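Long-range contacts in putative glyoxalase superfamily protein (Ralstonia eutropha, PDB 3IUZ), which probably acts as an iron(II)-dependent dioxygenase and decarboxylase that converts 2-oxoadipate to 2-hydroxyglutarate: residues 41-46 against 130-135; 45-50 against 137-142; 79-84 against 304-309. One frame throughout, in Å; residues are numbered along the deposited sequence. Where two conformers were deposited one is given.

Helix 42-60 opens the first two long loops. Contact 1 brings its N-terminal turn to the end of strand 125-132, closing a loop of 83 residues, and contact 2, one turn further on, closes one of 86 at the loop leading into strand 141-147. These two contacts share I45 and A46, touch through H132 and I139, and fasten the helix to two neighbouring strands of one sheet. Residues 79-84 lie inside both loops but pair with 304-309, so contact 3 crosses contacts 1 and 2. It closes the longest loop, 219 residues, and joins strand 80-87 to the last long strand, 293-306. Backbone bonding of Q141 to D81 and G83 links contacts 2 and 3.

Contact 1. Residues 41-46 against 130-135; sequences TRAEIA and YAHADA
R42, in the first turn of helix 42-60, reaches across to D134, in the turn that follows strand 125-132, and its guanidinium takes the carboxylate side-on. NE of R42 donates to OD2 of D134 at 2.9 Å, while NH2 of R42 meets OD1 of D134 at 2.9 Å and nearly straight (177°). The two side chains cross at about a right angle. Both oxygens lie close to the guanidinium plane, but the carboxylate is turned 36° against it. R42 gets there with CG set between its backbone N and carbonyl carbon (chi1 68°) and the chain extended on to NE. OD2 of D134 also takes a bond from a water that accepts from the backbone N of A43, adding a second link to the helix start. That start carries a capping box, in which T41 and E44 each take the other's backbone N-H.

Beside the salt bridge the imidazole of H132 lies against the helix, its CD2 3.6 Å from CB of A46 and its CE1 3.9 Å from CA of A43. The ring is gripped at two nitrogens: ND1 of H132 accepts from the backbone N of D134 at 3.1 Å within the type I turn 132-135, and NE2 is bonded to the carbonyl of L110. With ND1 acting as an acceptor, the ring proton probably sits on NE2 and the histidine is probably neutral, leaving the arginine as the likely positive partner of D134 in this partly buried join of helix to sheet.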
loop_
_atom_site.group_PDB
_atom_site.type_symbol
_atom_site.label_atom_id
_atom_site.label_comp_id
_atom_site.label_asym_id
_atom_site.label_seq_id
_atom_site.Cartn_x
_atom_site.Cartn_y
_atom_site.Cartn_z
ATOM N N THR A 41 -10.361 17.706 -6.866
ATOM C CA THR A 41 -9.007 17.875 -7.372
ATOM C C THR A 41 -8.198 16.568 -7.300
ATOM O O THR A 41 -8.540 15.666 -6.541
ATOM C CB THR A 41 -8.256 18.927 -6.590
ATOM O OG1 THR A 41 -8.128 18.531 -5.213
ATOM C CG2 THR A 41 -8.978 20.291 -6.657
ATOM N N ARG A 42 -7.067 16.512 -8.007
ATOM C CA ARG A 42 -6.227 15.329 -7.944
ATOM C C ARG A 42 -5.715 15.048 -6.543
ATOM O O ARG A 42 -5.609 13.868 -6.165
ATOM C CB ARG A 42 -5.047 15.372 -8.905
ATOM C CG ARG A 42 -4.016 16.376 -8.599
ATOM C CD ARG A 42 -2.867 16.306 -9.594
ATOM N NE ARG A 42 -1.805 17.201 -9.174
ATOM C CZ ARG A 42 -0.665 17.402 -9.820
ATOM N NH1 ARG A 42 -0.397 16.784 -10.978
ATOM N NH2 ARG A 42 0.203 18.239 -9.294
ATOM N N ALA A 43 -5.373 16.101 -5.795
ATOM C CA ALA A 43 -4.981 15.950 -4.380
ATOM C C ALA A 43 -6.092 15.309 -3.525
ATOM O O ALA A 43 -5.852 14.391 -2.729
ATOM C CB ALA A 43 -4.609 17.281 -3.792
ATOM N N GLU A 44 -7.298 15.841 -3.624
ATOM C CA GLU A 44 -8.424 15.239 -2.927
ATOM C C GLU A 44 -8.630 13.755 -3.316
ATOM O O GLU A 44 -8.894 12.903 -2.445
ATOM C CB GLU A 44 -9.697 16.012 -3.218
ATOM C CG GLU A 44 -9.698 17.442 -2.638
ATOM C CD GLU A 44 -10.838 18.317 -3.110
ATOM O OE1 GLU A 44 -11.539 17.968 -4.097
ATOM O OE2 GLU A 44 -11.040 19.375 -2.475
ATOM N N ILE A 45 -8.540 13.465 -4.614
ATOM C CA ILE A 45 -8.752 12.122 -5.075
ATOM C C ILE A 45 -7.653 11.212 -4.537
ATOM O O ILE A 45 -7.923 10.067 -4.096
ATOM C CB ILE A 45 -8.859 12.059 -6.620
ATOM C CG1 ILE A 45 -10.192 12.671 -7.046
ATOM C CG2 ILE A 45 -8.726 10.620 -7.161
ATOM C CD1 ILE A 45 -10.202 13.171 -8.562
ATOM N N ALA A 46 -6.414 11.699 -4.590
ATOM C CA ALA A 46 -5.285 10.895 -4.129
ATOM C C ALA A 46 -5.407 10.568 -2.643
ATOM O O ALA A 46 -5.161 9.422 -2.221
ATOM C CB ALA A 46 -3.960 11.591 -4.420
ATOM N N TYR A 130 7.331 7.520 -3.514
ATOM C CA TYR A 130 6.516 8.463 -4.313
ATOM C C TYR A 130 5.770 9.398 -3.374
ATOM O O TYR A 130 4.992 8.962 -2.510
ATOM C CB TYR A 130 5.520 7.676 -5.216
ATOM C CG TYR A 130 6.293 7.005 -6.289
ATOM C CD1 TYR A 130 6.689 7.724 -7.406
ATOM C CD2 TYR A 130 6.834 5.719 -6.091
ATOM C CE1 TYR A 130 7.491 7.143 -8.404
ATOM C CE2 TYR A 130 7.642 5.130 -7.039
ATOM C CZ TYR A 130 7.975 5.842 -8.202
ATOM O OH TYR A 130 8.809 5.269 -9.118
ATOM N N ALA A 131 5.984 10.703 -3.559
ATOM C CA ALA A 131 5.302 11.722 -2.765
ATOM C C ALA A 131 4.449 12.566 -3.655
ATOM O O ALA A 131 4.816 12.863 -4.797
ATOM C CB ALA A 131 6.322 12.649 -2.018
ATOM N N HIS A 132 3.352 13.025 -3.096
ATOM C CA HIS A 132 2.402 13.812 -3.861
ATOM C C HIS A 132 2.843 15.256 -4.033
ATOM O O HIS A 132 3.119 15.969 -3.051
ATOM C CB HIS A 132 1.007 13.729 -3.262
ATOM C CG HIS A 132 -0.044 14.049 -4.256
ATOM N ND1 HIS A 132 -0.366 15.349 -4.579
ATOM C CD2 HIS A 132 -0.800 13.254 -5.061
ATOM C CE1 HIS A 132 -1.278 15.345 -5.541
ATOM N NE2 HIS A 132 -1.588 14.086 -5.830
ATOM N N ALA A 133 2.868 15.705 -5.284
ATOM C CA ALA A 133 3.391 17.051 -5.610
ATOM C C ALA A 133 2.580 18.153 -4.935
ATOM O O ALA A 133 3.100 19.214 -4.726
ATOM C CB ALA A 133 3.419 17.280 -7.145
ATOM N N ASP A 134 1.314 17.919 -4.611
ATOM C CA ASP A 134 0.468 18.993 -4.089
ATOM C C ASP A 134 0.496 19.098 -2.568
ATOM O O ASP A 134 0.045 20.096 -2.021
ATOM C CB ASP A 134 -0.998 18.887 -4.551
ATOM C CG ASP A 134 -1.166 18.944 -6.055
ATOM O OD1 ASP A 134 -0.327 19.558 -6.766
ATOM O OD2 ASP A 134 -2.180 18.374 -6.543
ATOM N N ALA A 135 0.985 18.075 -1.883
ATOM C CA ALA A 135 1.018 18.063 -0.415
ATOM C C ALA A 135 1.950 16.924 0.012
ATOM O O ALA A 135 1.484 15.915 0.566
ATOM C CB ALA A 135 -0.426 17.859 0.172
HETATM O O HOH W 1 -4.879 18.893 -6.618
#

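Contact 2. Residues 45-50 against 137-142; sequences IAQALN and EGIAQF
N50 turns its amide from helix 42-60 between A140 and F142, and more of its surface is covered here than that of any other residue in the two segments. Its CG stands anti to the carbonyl carbon (chi1 -75°), which carries the flat group toward the strand. On the F142 side OD1 of N50 comes to 3.1 Å from CE1 of F142 and almost as near to CZ, a tight contact; the amide and ring planes are 56° apart, and the oxygen approaches the ring obliquely. On the other side ND2 of N50 lies 3.5 Å from CB of A140 and 3.6 Å from CG2 of I139. The strongest polar partner of ND2 of N50 is outside the two segments, the hydroxyl of Y112, whose ring also meets F142 edge-to-face.

The join belongs to the helix-on-sheet packing of this glyoxalase-superfamily fold. One side of helix 42-60 rests on the 137-140 loop and on the start of strand 141-147, which runs antiparallel to strand 125-132 and parallel to strand 80-87.

I139 supplies the second large patch. It offers its two branches to two residues of the helix: CG2 goes to N50, while CG1 lies 3.7 Å from OE1 of Q47. The backbones come closest at this point, with the CA atoms of Q47 and I139 5.8 Å apart. Q47 first runs with CG opposite its backbone N (chi1 174°) and then bends at chi2, which swings its amide oxygen over I139, where OE1 of Q47 is also 3.7 Å from CA of I139. Past CG1, the CD1 end of I139 packs against the ring of H132.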
loop_
_atom_site.group_PDB
_atom_site.type_symbol
_atom_site.label_atom_id
_atom_site.label_comp_id
_atom_site.label_asym_id
_atom_site.label_seq_id
_atom_site.Cartn_x
_atom_site.Cartn_y
_atom_site.Cartn_z
ATOM N N ILE A 45 -8.540 13.465 -4.614
ATOM C CA ILE A 45 -8.752 12.122 -5.075
ATOM C C ILE A 45 -7.653 11.212 -4.537
ATOM O O ILE A 45 -7.923 10.067 -4.096
ATOM C CB ILE A 45 -8.859 12.059 -6.620
ATOM C CG1 ILE A 45 -10.192 12.671 -7.046
ATOM C CG2 ILE A 45 -8.726 10.620 -7.161
ATOM C CD1 ILE A 45 -10.202 13.171 -8.562
ATOM N N ALA A 46 -6.414 11.699 -4.590
ATOM C CA ALA A 46 -5.285 10.895 -4.129
ATOM C C ALA A 46 -5.407 10.568 -2.643
ATOM O O ALA A 46 -5.161 9.422 -2.221
ATOM C CB ALA A 46 -3.960 11.591 -4.420
ATOM N N GLN A 47 -5.777 11.568 -1.857
ATOM C CA GLN A 47 -5.982 11.410 -0.421
ATOM C C GLN A 47 -7.150 10.436 -0.134
ATOM O O GLN A 47 -6.975 9.495 0.690
ATOM C CB GLN A 47 -6.209 12.761 0.236
ATOM C CG GLN A 47 -6.568 12.724 1.713
ATOM C CD GLN A 47 -5.481 12.220 2.564
ATOM O OE1 GLN A 47 -4.305 12.257 2.198
ATOM N NE2 GLN A 47 -5.860 11.746 3.759
ATOM N N ALA A 48 -8.263 10.585 -0.867
ATOM C CA ALA A 48 -9.421 9.669 -0.682
ATOM C C ALA A 48 -9.064 8.266 -1.082
ATOM O O ALA A 48 -9.379 7.329 -0.299
ATOM C CB ALA A 48 -10.652 10.115 -1.375
ATOM N N LEU A 49 -8.383 8.087 -2.218
ATOM C CA LEU A 49 -7.935 6.724 -2.603
ATOM C C LEU A 49 -7.118 6.089 -1.455
ATOM O O LEU A 49 -7.351 4.924 -1.091
ATOM C CB LEU A 49 -7.114 6.702 -3.876
ATOM C CG LEU A 49 -6.400 5.415 -4.264
ATOM C CD1 LEU A 49 -7.435 4.303 -4.566
ATOM C CD2 LEU A 49 -5.409 5.615 -5.425
ATOM N N ASN A 50 -6.165 6.859 -0.921
ATOM C CA ASN A 50 -5.299 6.371 0.123
ATOM C C ASN A 50 -6.075 5.912 1.339
ATOM O O ASN A 50 -5.719 4.919 1.933
ATOM C CB ASN A 50 -4.283 7.424 0.567
ATOM C CG ASN A 50 -3.171 7.606 -0.445
ATOM O OD1 ASN A 50 -3.115 6.849 -1.412
ATOM N ND2 ASN A 50 -2.330 8.671 -0.275
ATOM N N GLU A 137 4.208 16.320 2.233
ATOM C CA GLU A 137 4.271 15.975 3.647
ATOM C C GLU A 137 2.958 15.532 4.247
ATOM O O GLU A 137 2.960 14.867 5.281
ATOM C CB GLU A 137 4.797 17.137 4.473
ATOM C CG GLU A 137 6.157 17.564 4.042
ATOM C CD GLU A 137 6.673 18.752 4.843
ATOM O OE1 GLU A 137 5.984 19.217 5.786
ATOM O OE2 GLU A 137 7.788 19.203 4.540
ATOM N N GLY A 138 1.837 15.833 3.598
ATOM C CA GLY A 138 0.536 15.515 4.173
ATOM C C GLY A 138 -0.163 14.307 3.590
ATOM O O GLY A 138 -0.785 13.543 4.321
ATOM N N ILE A 139 -0.130 14.155 2.263
ATOM C CA ILE A 139 -0.734 13.009 1.602
ATOM C C ILE A 139 0.221 11.843 1.804
ATOM O O ILE A 139 1.439 12.026 1.723
ATOM C CB ILE A 139 -0.962 13.307 0.100
ATOM C CG1 ILE A 139 -2.154 14.275 -0.053
ATOM C CG2 ILE A 139 -1.188 12.026 -0.670
ATOM C CD1 ILE A 139 -2.318 14.811 -1.492
ATOM N N ALA A 140 -0.276 10.650 2.095
ATOM C CA ALA A 140 0.602 9.500 2.300
ATOM C C ALA A 140 1.474 9.270 1.100
ATOM O O ALA A 140 1.008 9.434 -0.039
ATOM C CB ALA A 140 -0.214 8.217 2.532
ATOM N N GLN A 141 2.708 8.836 1.346
ATOM C CA GLN A 141 3.592 8.423 0.283
ATOM C C GLN A 141 3.253 6.994 -0.104
ATOM O O GLN A 141 2.585 6.284 0.662
ATOM C CB GLN A 141 5.039 8.500 0.685
ATOM C CG GLN A 141 5.568 9.887 0.842
ATOM C CD GLN A 141 7.055 9.867 1.140
ATOM O OE1 GLN A 141 7.897 9.808 0.229
ATOM N NE2 GLN A 141 7.394 9.873 2.425
ATOM N N PHE A 142 3.713 6.590 -1.289
ATOM C CA PHE A 142 3.705 5.198 -1.706
ATOM C C PHE A 142 5.135 4.730 -1.730
ATOM O O PHE A 142 6.037 5.410 -2.304
ATOM C CB PHE A 142 3.116 5.027 -3.090
ATOM C CG PHE A 142 1.622 5.009 -3.114
ATOM C CD1 PHE A 142 0.891 6.182 -3.043
ATOM C CD2 PHE A 142 0.944 3.800 -3.144
ATOM C CE1 PHE A 142 -0.506 6.153 -3.032
ATOM C CE2 PHE A 142 -0.435 3.752 -3.139
ATOM C CZ PHE A 142 -1.176 4.902 -3.084
#

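Contact 3. Residues 79-84 against 304-309; sequences VFDHGA and EFITRD
Strands 80-84 and 304-306 run roughly antiparallel, at 130°, with their axes 8.4 Å apart at closest approach, so side chains rather than backbone bonds bridge them. D81 and R308 meet from opposite directions, their flat groups nearly coplanar, 17° apart. In a side-on salt bridge, NE of R308 binds OD1 of D81 at 2.8 Å and NH2 of R308 binds OD2 of D81 at 3.0 Å, both on syn lone pairs. The anti lone pair of that OD2 receives ND1 of H82 at 2.8 Å, which fixes the rotation of the imidazole. CD1 of I306 lies 3.5 Å above the guanidinium plane of R308, offset toward the rim, and its CG2 is 3.5 Å from CG of D81. A water in the ring plane joins NE2 of H82 to OE1 of E304, donating to the latter, which is also hydrogen-bonded to T240 and Q274. H82 and E304, with H238 touching E304, resemble the vicinal oxygen chelate metal site and may bind iron(II).

Strand 238-242 lies between the two in the sheet, and its R242 adds a second salt bridge to D81. Strand 141-147 flanks 80-87 on the other side, while helix 246-252 packs on F305.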
loop_
_atom_site.group_PDB
_atom_site.type_symbol
_atom_site.label_atom_id
_atom_site.label_comp_id
_atom_site.label_asym_id
_atom_site.label_seq_id
_atom_site.Cartn_x
_atom_site.Cartn_y
_atom_site.Cartn_z
ATOM N N VAL A 79 -2.184 9.415 11.442
ATOM C CA VAL A 79 -1.634 10.151 10.292
ATOM C C VAL A 79 -1.075 9.142 9.349
ATOM O O VAL A 79 -0.054 8.507 9.671
ATOM C CB VAL A 79 -0.560 11.130 10.737
ATOM C CG1 VAL A 79 0.156 11.788 9.496
ATOM C CG2 VAL A 79 -1.203 12.136 11.662
ATOM N N PHE A 80 -1.769 8.932 8.206
ATOM C CA PHE A 80 -1.349 7.930 7.251
ATOM C C PHE A 80 -0.082 8.413 6.541
ATOM O O PHE A 80 -0.130 9.310 5.698
ATOM C CB PHE A 80 -2.436 7.614 6.242
ATOM C CG PHE A 80 -2.168 6.417 5.359
ATOM C CD1 PHE A 80 -1.238 5.418 5.667
ATOM C CD2 PHE A 80 -2.897 6.281 4.184
ATOM C CE1 PHE A 80 -1.059 4.327 4.816
ATOM C CE2 PHE A 80 -2.732 5.239 3.373
ATOM C CZ PHE A 80 -1.822 4.235 3.663
ATOM N N ASP A 81 1.033 7.799 6.905
ATOM C CA ASP A 81 2.339 8.205 6.433
ATOM C C ASP A 81 2.685 7.630 5.075
ATOM O O ASP A 81 3.129 8.375 4.187
ATOM C CB ASP A 81 3.406 7.791 7.423
ATOM C CG ASP A 81 4.780 8.344 7.055
ATOM O OD1 ASP A 81 5.090 9.468 7.503
ATOM O OD2 ASP A 81 5.510 7.638 6.348
ATOM N N HIS A 82 2.567 6.310 4.923
ATOM C CA HIS A 82 2.806 5.669 3.645
ATOM C C HIS A 82 2.233 4.254 3.637
ATOM O O HIS A 82 2.124 3.638 4.708
ATOM C CB HIS A 82 4.295 5.628 3.327
ATOM C CG HIS A 82 5.105 4.678 4.150
ATOM N ND1 HIS A 82 5.666 5.027 5.360
ATOM C CD2 HIS A 82 5.521 3.415 3.893
ATOM C CE1 HIS A 82 6.398 4.019 5.802
ATOM N NE2 HIS A 82 6.303 3.018 4.941
ATOM N N GLY A 83 1.806 3.793 2.454
ATOM C CA GLY A 83 1.557 2.371 2.189
ATOM C C GLY A 83 2.714 1.809 1.347
ATOM O O GLY A 83 3.292 2.529 0.492
ATOM N N ALA A 84 3.096 0.566 1.606
ATOM C CA ALA A 84 4.210 -0.059 0.890
ATOM C C ALA A 84 3.640 -1.250 0.143
ATOM O O ALA A 84 2.857 -2.025 0.711
ATOM C CB ALA A 84 5.306 -0.516 1.836
ATOM N N GLU A 304 2.420 -0.399 10.911
ATOM C CA GLU A 304 3.703 0.120 11.295
ATOM C C GLU A 304 3.583 1.567 11.777
ATOM O O GLU A 304 2.678 2.298 11.378
ATOM C CB GLU A 304 4.655 0.056 10.082
ATOM C CG GLU A 304 6.058 0.709 10.279
ATOM C CD GLU A 304 6.899 0.588 9.023
ATOM O OE1 GLU A 304 6.776 1.435 8.112
ATOM O OE2 GLU A 304 7.640 -0.399 8.940
ATOM N N PHE A 305 4.508 1.952 12.632
ATOM C CA PHE A 305 4.584 3.290 13.172
ATOM C C PHE A 305 5.892 3.949 12.745
ATOM O O PHE A 305 6.935 3.294 12.641
ATOM C CB PHE A 305 4.565 3.262 14.692
ATOM C CG PHE A 305 3.328 2.686 15.261
ATOM C CD1 PHE A 305 2.159 3.397 15.279
ATOM C CD2 PHE A 305 3.317 1.401 15.752
ATOM C CE1 PHE A 305 0.987 2.860 15.796
ATOM C CE2 PHE A 305 2.128 0.885 16.292
ATOM C CZ PHE A 305 0.983 1.632 16.294
ATOM N N ILE A 306 5.834 5.271 12.562
ATOM C CA ILE A 306 7.010 6.009 12.135
ATOM C C ILE A 306 6.992 7.360 12.826
ATOM O O ILE A 306 5.930 7.941 13.024
ATOM C CB ILE A 306 7.022 6.208 10.609
ATOM C CG1 ILE A 306 8.384 6.755 10.122
ATOM C CG2 ILE A 306 5.853 7.093 10.155
ATOM C CD1 ILE A 306 8.606 6.438 8.574
ATOM N N THR A 307 8.173 7.818 13.226
ATOM C CA THR A 307 8.372 9.199 13.646
ATOM C C THR A 307 9.374 9.868 12.670
ATOM O O THR A 307 10.414 9.277 12.314
ATOM C CB THR A 307 8.851 9.294 15.128
ATOM O OG1 THR A 307 7.768 8.969 16.003
ATOM C CG2 THR A 307 9.340 10.701 15.469
ATOM N N ARG A 308 9.046 11.061 12.211
ATOM C CA ARG A 308 9.885 11.768 11.242
ATOM C C ARG A 308 10.211 13.115 11.867
ATOM O O ARG A 308 9.317 13.933 12.089
ATOM C CB ARG A 308 9.171 11.997 9.922
ATOM C CG ARG A 308 8.864 10.786 9.152
ATOM C CD ARG A 308 8.086 11.191 7.886
ATOM N NE ARG A 308 7.804 10.044 7.036
ATOM C CZ ARG A 308 8.708 9.352 6.362
ATOM N NH1 ARG A 308 10.009 9.687 6.353
ATOM N NH2 ARG A 308 8.289 8.338 5.628
ATOM N N ASP A 309 11.486 13.334 12.134
ATOM C CA ASP A 309 11.924 14.596 12.660
ATOM C C ASP A 309 11.706 15.697 11.622
ATOM O O ASP A 309 11.793 15.460 10.408
ATOM C CB ASP A 309 13.408 14.537 12.998
ATOM C CG ASP A 309 13.690 13.855 14.312
ATOM O OD1 ASP A 309 12.752 13.359 14.978
ATOM O OD2 ASP A 309 14.898 13.817 14.651
HETATM O O HOH W 2 7.870 1.127 5.445
#